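Local coordinates for phosphate binding protein (Planctomyces limnophilus, PDB 4JWO) that probably binds inorganic phosphate outside the cytoplasmic membrane and hands it to a transport system that carries it into the cell, at residues Leu163-Trp167 with Ala237-Phe241; Leu190-Thr195 with Asp217-Ser222; Val78-Phe82 with Glu302-Leu307. All blocks are in the same frame, centred on the assembly; numbering follows the deposited sequence. Where two conformers were deposited one is given.

Contact 1 of 3, residues Leu163-Trp167 with Ala237-Phe241; sequences LNKIW and ALGYF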
loop_
_atom_site.group_PDB
_atom_site.type_symbol
_atom_site.label_atom_id
_atom_site.label_comp_id
_atom_site.label_asym_id
_atom_site.label_seq_id
_atom_site.Cartn_x
_atom_site.Cartn_y
_atom_site.Cartn_z
ATOM N N LEU A 163 1.591 3.552 -18.475
ATOM C CA LEU A 163 0.501 3.721 -17.523
ATOM C C LEU A 163 0.327 5.194 -17.157
ATOM O O LEU A 163 -0.800 5.670 -16.971
ATOM C CB LEU A 163 0.729 2.834 -16.296
ATOM C CG LEU A 163 0.584 1.328 -16.616
ATOM C CD1 LEU A 163 1.163 0.449 -15.505
ATOM C CD2 LEU A 163 -0.874 0.945 -16.878
ATOM N N ASN A 164 1.435 5.922 -17.073
ATOM C CA ASN A 164 1.388 7.353 -16.781
ATOM C C ASN A 164 0.772 8.117 -17.945
ATOM O O ASN A 164 -0.006 9.042 -17.761
ATOM C CB ASN A 164 2.790 7.882 -16.431
ATOM C CG ASN A 164 2.844 9.386 -16.349
ATOM O OD1 ASN A 164 3.532 10.031 -17.143
ATOM N ND2 ASN A 164 2.127 9.965 -15.386
ATOM N N LYS A 165 1.107 7.704 -19.157
ATOM C CA LYS A 165 0.533 8.304 -20.349
ATOM C C LYS A 165 -0.999 8.205 -20.317
ATOM O O LYS A 165 -1.704 9.120 -20.743
ATOM C CB LYS A 165 1.091 7.581 -21.583
ATOM C CG LYS A 165 0.887 8.290 -22.890
ATOM C CD LYS A 165 1.572 7.499 -23.999
ATOM C CE LYS A 165 1.578 8.250 -25.311
ATOM N NZ LYS A 165 2.203 7.419 -26.378
ATOM N N ILE A 166 -1.500 7.090 -19.798
ATOM C CA ILE A 166 -2.942 6.849 -19.714
ATOM C C ILE A 166 -3.585 7.583 -18.530
ATOM O O ILE A 166 -4.644 8.200 -18.671
ATOM C CB ILE A 166 -3.228 5.347 -19.564
ATOM C CG1 ILE A 166 -2.859 4.596 -20.848
ATOM C CG2 ILE A 166 -4.693 5.108 -19.230
ATOM C CD1 ILE A 166 -2.779 3.111 -20.659
ATOM N N TRP A 167 -2.944 7.509 -17.370
ATOM C CA TRP A 167 -3.580 7.909 -16.110
ATOM C C TRP A 167 -3.251 9.299 -15.589
ATOM O O TRP A 167 -3.886 9.760 -14.638
ATOM C CB TRP A 167 -3.238 6.901 -15.013
ATOM C CG TRP A 167 -4.001 5.613 -15.135
ATOM C CD1 TRP A 167 -3.545 4.439 -15.650
ATOM C CD2 TRP A 167 -5.364 5.385 -14.744
ATOM N NE1 TRP A 167 -4.528 3.483 -15.585
ATOM C CE2 TRP A 167 -5.665 4.039 -15.044
ATOM C CE3 TRP A 167 -6.359 6.181 -14.164
ATOM C CZ2 TRP A 167 -6.911 3.468 -14.773
ATOM C CZ3 TRP A 167 -7.599 5.626 -13.908
ATOM C CH2 TRP A 167 -7.863 4.274 -14.208
ATOM N N ALA A 237 -11.008 -2.952 -21.733
ATOM C CA ALA A 237 -10.825 -2.414 -20.386
ATOM C C ALA A 237 -9.382 -2.395 -19.896
ATOM O O ALA A 237 -8.557 -3.223 -20.264
ATOM C CB ALA A 237 -11.678 -3.195 -19.388
ATOM N N LEU A 238 -9.082 -1.424 -19.048
ATOM C CA LEU A 238 -7.837 -1.400 -18.287
ATOM C C LEU A 238 -8.225 -0.986 -16.875
ATOM O O LEU A 238 -8.851 0.047 -16.711
ATOM C CB LEU A 238 -6.876 -0.367 -18.874
ATOM C CG LEU A 238 -5.556 -0.143 -18.125
ATOM C CD1 LEU A 238 -4.615 -1.292 -18.384
ATOM C CD2 LEU A 238 -4.893 1.172 -18.508
ATOM N N GLY A 239 -7.866 -1.772 -15.870
ATOM C CA GLY A 239 -8.258 -1.430 -14.511
ATOM C C GLY A 239 -7.115 -1.609 -13.539
ATOM O O GLY A 239 -6.097 -2.208 -13.874
ATOM N N TYR A 240 -7.260 -1.059 -12.339
ATOM C CA TYR A 240 -6.320 -1.367 -11.265
ATOM C C TYR A 240 -7.046 -1.532 -9.951
ATOM O O TYR A 240 -8.080 -0.906 -9.717
ATOM C CB TYR A 240 -5.209 -0.306 -11.133
ATOM C CG TYR A 240 -5.629 1.034 -10.562
ATOM C CD1 TYR A 240 -5.574 1.275 -9.194
ATOM C CD2 TYR A 240 -6.041 2.072 -11.394
ATOM C CE1 TYR A 240 -5.937 2.509 -8.662
ATOM C CE2 TYR A 240 -6.422 3.319 -10.866
ATOM C CZ TYR A 240 -6.353 3.523 -9.500
ATOM O OH TYR A 240 -6.703 4.748 -8.961
ATOM N N PHE A 241 -6.492 -2.393 -9.106
ATOM C CA PHE A 241 -7.012 -2.656 -7.765
ATOM C C PHE A 241 -6.031 -3.554 -7.029
ATOM O O PHE A 241 -5.034 -3.985 -7.597
ATOM C CB PHE A 241 -8.458 -3.223 -7.759
ATOM C CG PHE A 241 -8.747 -4.252 -8.836
ATOM C CD1 PHE A 241 -8.210 -5.532 -8.774
ATOM C CD2 PHE A 241 -9.586 -3.939 -9.890
ATOM C CE1 PHE A 241 -8.497 -6.485 -9.772
ATOM C CE2 PHE A 241 -9.888 -4.883 -10.872
ATOM C CZ PHE A 241 -9.335 -6.148 -10.817
#
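The helical turn Leu163-Trp167 runs across strand Ala237-Phe241 at 99°, with the two short axes 11.5 Å apart at their closest, so the backbones stay well separated and side chains fill the gap. Leu238 and Tyr240, two residues apart on the strand, both point at the helix. In the conformer described here, Leu238 CD2 meets Ile166 CD1 tip to tip at 3.6 Å and also touches Leu163. The Leu238 and Trp167 side chains run alongside one another in opposite directions, CD2 3.7 Å from Trp167 NE1. This is an alpha/beta layer of the periplasmic binding protein fold, in which helix 160-167 packs against the sheet containing strands 189-192, 237-242 and 134-148; Leu190 and Val146 from the neighbouring strands extend the same apolar layer. Tyr240 meets Trp167 in a T-shaped stack, its CD2-CE2 edge standing over one face of the six-membered ring, with the planes at 82° and the centroids 5.2 Å apart. Ile166 CG2 lies against the opposite face, so the indole is covered on both. Trp167 CG lies anti to the carbonyl carbon (chi1 -75°), which turns the indole toward the strand; Phe203 of helix 198-208 and Tyr218 also meet it edge-to-face.

Contact 2 of 3, residues Leu190-Thr195 with Asp217-Ser222; sequences LFGADT and DYTANS. With SO4 (sulfate ion), chain C.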
loop_
_atom_site.group_PDB
_atom_site.type_symbol
_atom_site.label_atom_id
_atom_site.label_comp_id
_atom_site.label_asym_id
_atom_site.label_seq_id
_atom_site.Cartn_x
_atom_site.Cartn_y
_atom_site.Cartn_z
ATOM N N LEU A 190 -11.470 2.713 -18.798
ATOM C CA LEU A 190 -10.687 2.750 -17.571
ATOM C C LEU A 190 -11.511 2.479 -16.324
ATOM O O LEU A 190 -12.594 3.032 -16.150
ATOM C CB LEU A 190 -10.025 4.123 -17.409
ATOM C CG LEU A 190 -9.020 4.504 -18.496
ATOM C CD1 LEU A 190 -8.544 5.925 -18.236
ATOM C CD2 LEU A 190 -7.838 3.532 -18.501
ATOM N N PHE A 191 -10.954 1.647 -15.445
ATOM C CA PHE A 191 -11.563 1.310 -14.161
ATOM C C PHE A 191 -10.531 1.474 -13.071
ATOM O O PHE A 191 -9.379 1.110 -13.243
ATOM C CB PHE A 191 -12.054 -0.146 -14.175
ATOM C CG PHE A 191 -13.169 -0.394 -15.145
ATOM C CD1 PHE A 191 -12.894 -0.758 -16.461
ATOM C CD2 PHE A 191 -14.487 -0.259 -14.750
ATOM C CE1 PHE A 191 -13.933 -0.973 -17.368
ATOM C CE2 PHE A 191 -15.521 -0.471 -15.644
ATOM C CZ PHE A 191 -15.240 -0.836 -16.956
ATOM N N GLY A 192 -10.936 2.025 -11.934
ATOM C CA GLY A 192 -9.999 2.221 -10.845
ATOM C C GLY A 192 -10.630 2.600 -9.530
ATOM O O GLY A 192 -11.857 2.654 -9.395
ATOM N N ALA A 193 -9.764 2.893 -8.563
ATOM C CA ALA A 193 -10.162 3.173 -7.198
ATOM C C ALA A 193 -10.794 4.541 -7.052
ATOM O O ALA A 193 -10.566 5.438 -7.861
ATOM C CB ALA A 193 -8.952 3.063 -6.277
ATOM N N ASP A 194 -11.593 4.690 -6.008
ATOM C CA ASP A 194 -12.137 5.990 -5.641
ATOM C C ASP A 194 -11.018 6.927 -5.179
ATOM O O ASP A 194 -10.027 6.494 -4.584
ATOM C CB ASP A 194 -13.163 5.840 -4.509
ATOM C CG ASP A 194 -14.523 5.410 -4.996
ATOM O OD1 ASP A 194 -14.671 5.133 -6.202
ATOM O OD2 ASP A 194 -15.453 5.351 -4.158
ATOM N N THR A 195 -11.196 8.216 -5.456
ATOM C CA THR A 195 -10.231 9.236 -5.046
ATOM C C THR A 195 -9.872 9.152 -3.562
ATOM O O THR A 195 -10.747 9.004 -2.699
ATOM C CB THR A 195 -10.778 10.636 -5.313
ATOM O OG1 THR A 195 -11.311 10.707 -6.637
ATOM C CG2 THR A 195 -9.678 11.686 -5.151
ATOM N N ASP A 217 -11.744 11.138 -15.405
ATOM C CA ASP A 217 -12.708 10.519 -16.319
ATOM C C ASP A 217 -12.426 9.026 -16.487
ATOM O O ASP A 217 -11.800 8.578 -17.449
ATOM C CB ASP A 217 -12.780 11.243 -17.668
ATOM C CG ASP A 217 -11.437 11.358 -18.347
ATOM O OD1 ASP A 217 -10.425 11.555 -17.640
ATOM O OD2 ASP A 217 -11.389 11.260 -19.595
ATOM N N TYR A 218 -12.884 8.272 -15.500
ATOM C CA TYR A 218 -12.783 6.822 -15.509
ATOM C C TYR A 218 -13.876 6.291 -14.611
ATOM O O TYR A 218 -14.511 7.049 -13.872
ATOM C CB TYR A 218 -11.397 6.355 -15.046
ATOM C CG TYR A 218 -11.046 6.631 -13.595
ATOM C CD1 TYR A 218 -10.499 7.847 -13.216
ATOM C CD2 TYR A 218 -11.203 5.651 -12.622
ATOM C CE1 TYR A 218 -10.162 8.106 -11.892
ATOM C CE2 TYR A 218 -10.871 5.893 -11.299
ATOM C CZ TYR A 218 -10.345 7.124 -10.941
ATOM O OH TYR A 218 -9.994 7.366 -9.637
ATOM N N THR A 219 -14.121 4.988 -14.693
ATOM C CA THR A 219 -15.109 4.369 -13.829
ATOM C C THR A 219 -14.453 4.044 -12.498
ATOM O O THR A 219 -13.613 3.145 -12.401
ATOM C CB THR A 219 -15.697 3.118 -14.483
ATOM O OG1 THR A 219 -16.413 3.503 -15.666
ATOM C CG2 THR A 219 -16.658 2.425 -13.535
ATOM N N ALA A 220 -14.817 4.815 -11.479
ATOM C CA ALA A 220 -14.258 4.650 -10.143
ATOM C C ALA A 220 -15.285 4.011 -9.241
ATOM O O ALA A 220 -16.439 4.402 -9.241
ATOM C CB ALA A 220 -13.862 5.997 -9.573
ATOM N N ASN A 221 -14.864 3.014 -8.477
ATOM C CA ASN A 221 -15.764 2.425 -7.497
ATOM C C ASN A 221 -15.010 1.949 -6.269
ATOM O O ASN A 221 -13.877 1.478 -6.367
ATOM C CB ASN A 221 -16.569 1.266 -8.104
ATOM C CG ASN A 221 -17.894 1.048 -7.388
ATOM O OD1 ASN A 221 -17.929 0.556 -6.262
ATOM N ND2 ASN A 221 -18.991 1.441 -8.028
ATOM N N SER A 222 -15.649 2.086 -5.112
ATOM C CA SER A 222 -15.062 1.605 -3.875
ATOM C C SER A 222 -15.143 0.103 -3.765
ATOM O O SER A 222 -14.415 -0.505 -2.985
ATOM C CB SER A 222 -15.757 2.223 -2.667
ATOM O OG SER A 222 -17.132 1.862 -2.613
HETATM S S SO4 C . -18.780 4.574 -4.384
HETATM O O1 SO4 C . -19.967 4.509 -5.236
HETATM O O2 SO4 C . -17.617 4.066 -5.095
HETATM O O3 SO4 C . -18.539 5.978 -4.038
HETATM O O4 SO4 C . -18.952 3.805 -3.144
HETATM O O HOH W 1 -14.950 3.102 -17.709
HETATM O O HOH W 2 -10.422 10.166 -9.118
#
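Tyr218, just ahead of strand 219-220, reaches across to the backbone of Ala193, where its hydroxyl donates a 2.7 Å hydrogen bond from OH to Ala193 O. The approach is almost straight along the C=O axis, at 178°, and the carbonyl oxygen lies in the plane of the ring, at its edge. Tyr218 CG sits between the backbone N and the carbonyl carbon (chi1 67°), a torsion that lays the ring close along Gly192, with CD2 near Gly192 N. At the base of the ring, Tyr218 CB packs on Leu190 CB at 3.5 Å. A water donates to Tyr218 OH and also bonds Thr195 OG1. Phe191 and Thr219 form a parallel bridge, as do Gly192 and Ala220, and the backbone bonds run from Thr219 N to Leu190 O, from Gly192 N to Thr219 O and, longer at 3.2 Å, from Asn221 N to Gly192 O. Strand 189-192, helix 198-208 and strand 219-220 make a beta-alpha-beta crossover, a recurrent unit of the periplasmic binding protein fold, and this short parallel pairing closes it. On the face of the sheet that carries Phe191 and Thr219, opposite to that of Ala220, the two side chains run alongside in a common direction, with Phe191 CD2 3.6 Å from Thr219 CB; helix 224-233 adds Leu227 and Val231 against the phenyl ring. Beyond the strands a sulfate, probably from the crystallisation liquor, is held by Ser222 twice: the amide N donates to O2 at 2.8 Å and OG bonds O4 at 2.7 Å. Asp194 OD2 also lies 2.7 Å from sulfate O2.

Contact 3 of 3, residues Val78-Phe82 with Glu302-Leu307; sequences VAEEF and EFIKFL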
loop_
_atom_site.group_PDB
_atom_site.type_symbol
_atom_site.label_atom_id
_atom_site.label_comp_id
_atom_site.label_asym_id
_atom_site.label_seq_id
_atom_site.Cartn_x
_atom_site.Cartn_y
_atom_site.Cartn_z
ATOM N N VAL A 78 -6.338 -3.235 13.544
ATOM C CA VAL A 78 -5.612 -3.674 14.720
ATOM C C VAL A 78 -6.129 -2.906 15.931
ATOM O O VAL A 78 -6.299 -3.485 16.998
ATOM C CB VAL A 78 -4.076 -3.538 14.544
ATOM C CG1 VAL A 78 -3.359 -3.899 15.825
ATOM C CG2 VAL A 78 -3.599 -4.440 13.416
ATOM N N ALA A 79 -6.433 -1.623 15.756
ATOM C CA ALA A 79 -6.995 -0.821 16.848
ATOM C C ALA A 79 -8.330 -1.362 17.359
ATOM O O ALA A 79 -8.515 -1.521 18.566
ATOM C CB ALA A 79 -7.146 0.634 16.435
ATOM N N GLU A 80 -9.253 -1.638 16.440
ATOM C CA GLU A 80 -10.583 -2.131 16.800
ATOM C C GLU A 80 -10.487 -3.445 17.574
ATOM O O GLU A 80 -11.192 -3.657 18.561
ATOM C CB GLU A 80 -11.453 -2.311 15.548
ATOM C CG GLU A 80 -12.774 -3.017 15.816
ATOM C CD GLU A 80 -13.905 -2.524 14.931
ATOM O OE1 GLU A 80 -15.081 -2.754 15.289
ATOM O OE2 GLU A 80 -13.622 -1.908 13.882
ATOM N N GLU A 81 -9.593 -4.314 17.120
ATOM C CA GLU A 81 -9.360 -5.607 17.754
ATOM C C GLU A 81 -8.661 -5.413 19.091
ATOM O O GLU A 81 -9.056 -5.993 20.105
ATOM C CB GLU A 81 -8.498 -6.483 16.840
ATOM C CG GLU A 81 -9.238 -7.628 16.168
ATOM C CD GLU A 81 -9.309 -8.859 17.048
ATOM O OE1 GLU A 81 -10.396 -9.468 17.143
ATOM O OE2 GLU A 81 -8.270 -9.221 17.639
ATOM N N PHE A 82 -7.620 -4.588 19.080
ATOM C CA PHE A 82 -6.823 -4.301 20.269
ATOM C C PHE A 82 -7.658 -3.635 21.362
ATOM O O PHE A 82 -7.547 -3.996 22.533
ATOM C CB PHE A 82 -5.637 -3.409 19.895
ATOM C CG PHE A 82 -4.596 -3.287 20.963
ATOM C CD1 PHE A 82 -3.617 -4.257 21.107
ATOM C CD2 PHE A 82 -4.572 -2.185 21.802
ATOM C CE1 PHE A 82 -2.645 -4.141 22.088
ATOM C CE2 PHE A 82 -3.603 -2.062 22.787
ATOM C CZ PHE A 82 -2.639 -3.040 22.929
ATOM N N GLU A 302 2.707 -3.214 23.965
ATOM C CA GLU A 302 1.687 -4.229 23.727
ATOM C C GLU A 302 1.032 -4.086 22.355
ATOM O O GLU A 302 0.652 -5.079 21.732
ATOM C CB GLU A 302 0.623 -4.194 24.824
ATOM C CG GLU A 302 -0.206 -5.453 24.899
ATOM C CD GLU A 302 0.652 -6.699 24.990
ATOM O OE1 GLU A 302 1.676 -6.671 25.707
ATOM O OE2 GLU A 302 0.310 -7.706 24.338
ATOM N N PHE A 303 0.901 -2.853 21.881
ATOM C CA PHE A 303 0.298 -2.617 20.577
ATOM C C PHE A 303 1.174 -3.151 19.447
ATOM O O PHE A 303 0.675 -3.740 18.488
ATOM C CB PHE A 303 0.013 -1.131 20.357
ATOM C CG PHE A 303 -0.559 -0.825 19.002
ATOM C CD1 PHE A 303 -1.845 -1.225 18.673
ATOM C CD2 PHE A 303 0.185 -0.137 18.055
ATOM C CE1 PHE A 303 -2.377 -0.948 17.420
ATOM C CE2 PHE A 303 -0.342 0.143 16.801
ATOM C CZ PHE A 303 -1.628 -0.261 16.487
ATOM N N ILE A 304 2.481 -2.934 19.556
ATOM C CA ILE A 304 3.406 -3.415 18.538
ATOM C C ILE A 304 3.476 -4.941 18.548
ATOM O O ILE A 304 3.498 -5.573 17.494
ATOM C CB ILE A 304 4.822 -2.818 18.705
ATOM C CG1 ILE A 304 4.778 -1.296 18.550
ATOM C CG2 ILE A 304 5.776 -3.417 17.682
ATOM C CD1 ILE A 304 4.339 -0.833 17.178
ATOM N N LYS A 305 3.492 -5.525 19.743
ATOM C CA LYS A 305 3.539 -6.978 19.895
ATOM C C LYS A 305 2.373 -7.689 19.202
ATOM O O LYS A 305 2.573 -8.643 18.445
ATOM C CB LYS A 305 3.587 -7.355 21.377
ATOM C CG LYS A 305 3.548 -8.848 21.639
ATOM C CD LYS A 305 3.521 -9.135 23.136
ATOM C CE LYS A 305 3.247 -10.604 23.415
ATOM N NZ LYS A 305 3.101 -10.886 24.872
ATOM N N PHE A 306 1.159 -7.213 19.452
ATOM C CA PHE A 306 -0.033 -7.768 18.812
ATOM C C PHE A 306 0.048 -7.638 17.293
ATOM O O PHE A 306 -0.327 -8.546 16.549
ATOM C CB PHE A 306 -1.286 -7.064 19.340
ATOM C CG PHE A 306 -2.567 -7.571 18.742
ATOM C CD1 PHE A 306 -3.100 -8.783 19.143
ATOM C CD2 PHE A 306 -3.237 -6.835 17.781
ATOM C CE1 PHE A 306 -4.282 -9.256 18.595
ATOM C CE2 PHE A 306 -4.420 -7.302 17.228
ATOM C CZ PHE A 306 -4.941 -8.514 17.640
ATOM N N LEU A 307 0.554 -6.497 16.845
ATOM C CA LEU A 307 0.702 -6.198 15.428
ATOM C C LEU A 307 1.605 -7.212 14.714
ATOM O O LEU A 307 1.333 -7.615 13.581
ATOM C CB LEU A 307 1.249 -4.774 15.282
ATOM C CG LEU A 307 1.464 -4.150 13.909
ATOM C CD1 LEU A 307 0.199 -4.252 13.093
ATOM C CD2 LEU A 307 1.890 -2.693 14.068
#
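In segment 78-82 of helix 72-85 the backbone bond from Phe82 N to Val78 O, 2.7 Å long, fixes the spacing of the two residues that carry most of the contact from this helix. Both point at segment 302-307 of helix 298-308, whose axis crosses at 110°. Phe82 CG lies anti to the backbone N (chi1 -168°), extending the ring across the other helix until CE1 comes within 3.4 Å of Glu302 O and 3.6 Å of Phe303 CA. Phe303 turns its edge to a face of this ring in a T-shaped stack, planes at 89° and centroids 5.6 Å apart, while Phe306 CB meets the rim. One turn earlier, Val78 CG1 wedges between two phenyl groups, 3.5 Å from both Phe303 CE1 and Phe306 CD2, and Val78 CG2 touches Leu307. Glu81 OE2 lies at the edge of the Phe306 ring. Replacing Phe82 by an alanine would probably open a gap over the backbone of Glu302 and Phe303 and leave the Phe303 edge without its face. In this alpha/beta lobe, Leu315 of helix 310-318 packs on Val78, Glu81 and Phe306, Val89 and Leu91 of strand 89-93 pack on Phe82, and Val139 of strand 134-148 meets Leu307.

Contacts 1 and 2 are neighbours, their centres about 10 Å apart, whereas the centre of contact 3 is about 35 Å from that of contact 1 and about 32 Å from that of contact 2. Strands 189-192 and 237-242 run side by side in one sheet, so residues 190-195 join the first two contacts directly: Phe191 probably bonds to Leu238 and Tyr240 through the backbone, and Leu190 CD2 packs on Ile166 CG2. Along the chain, contact 2 falls between the two halves of contact 1, and both fall between those of contact 3. Contact 3 thus brings early and late helices together at one end of the molecule, while the intervening chain builds the other, consistent with the two-lobed architecture of periplasmic binding proteins.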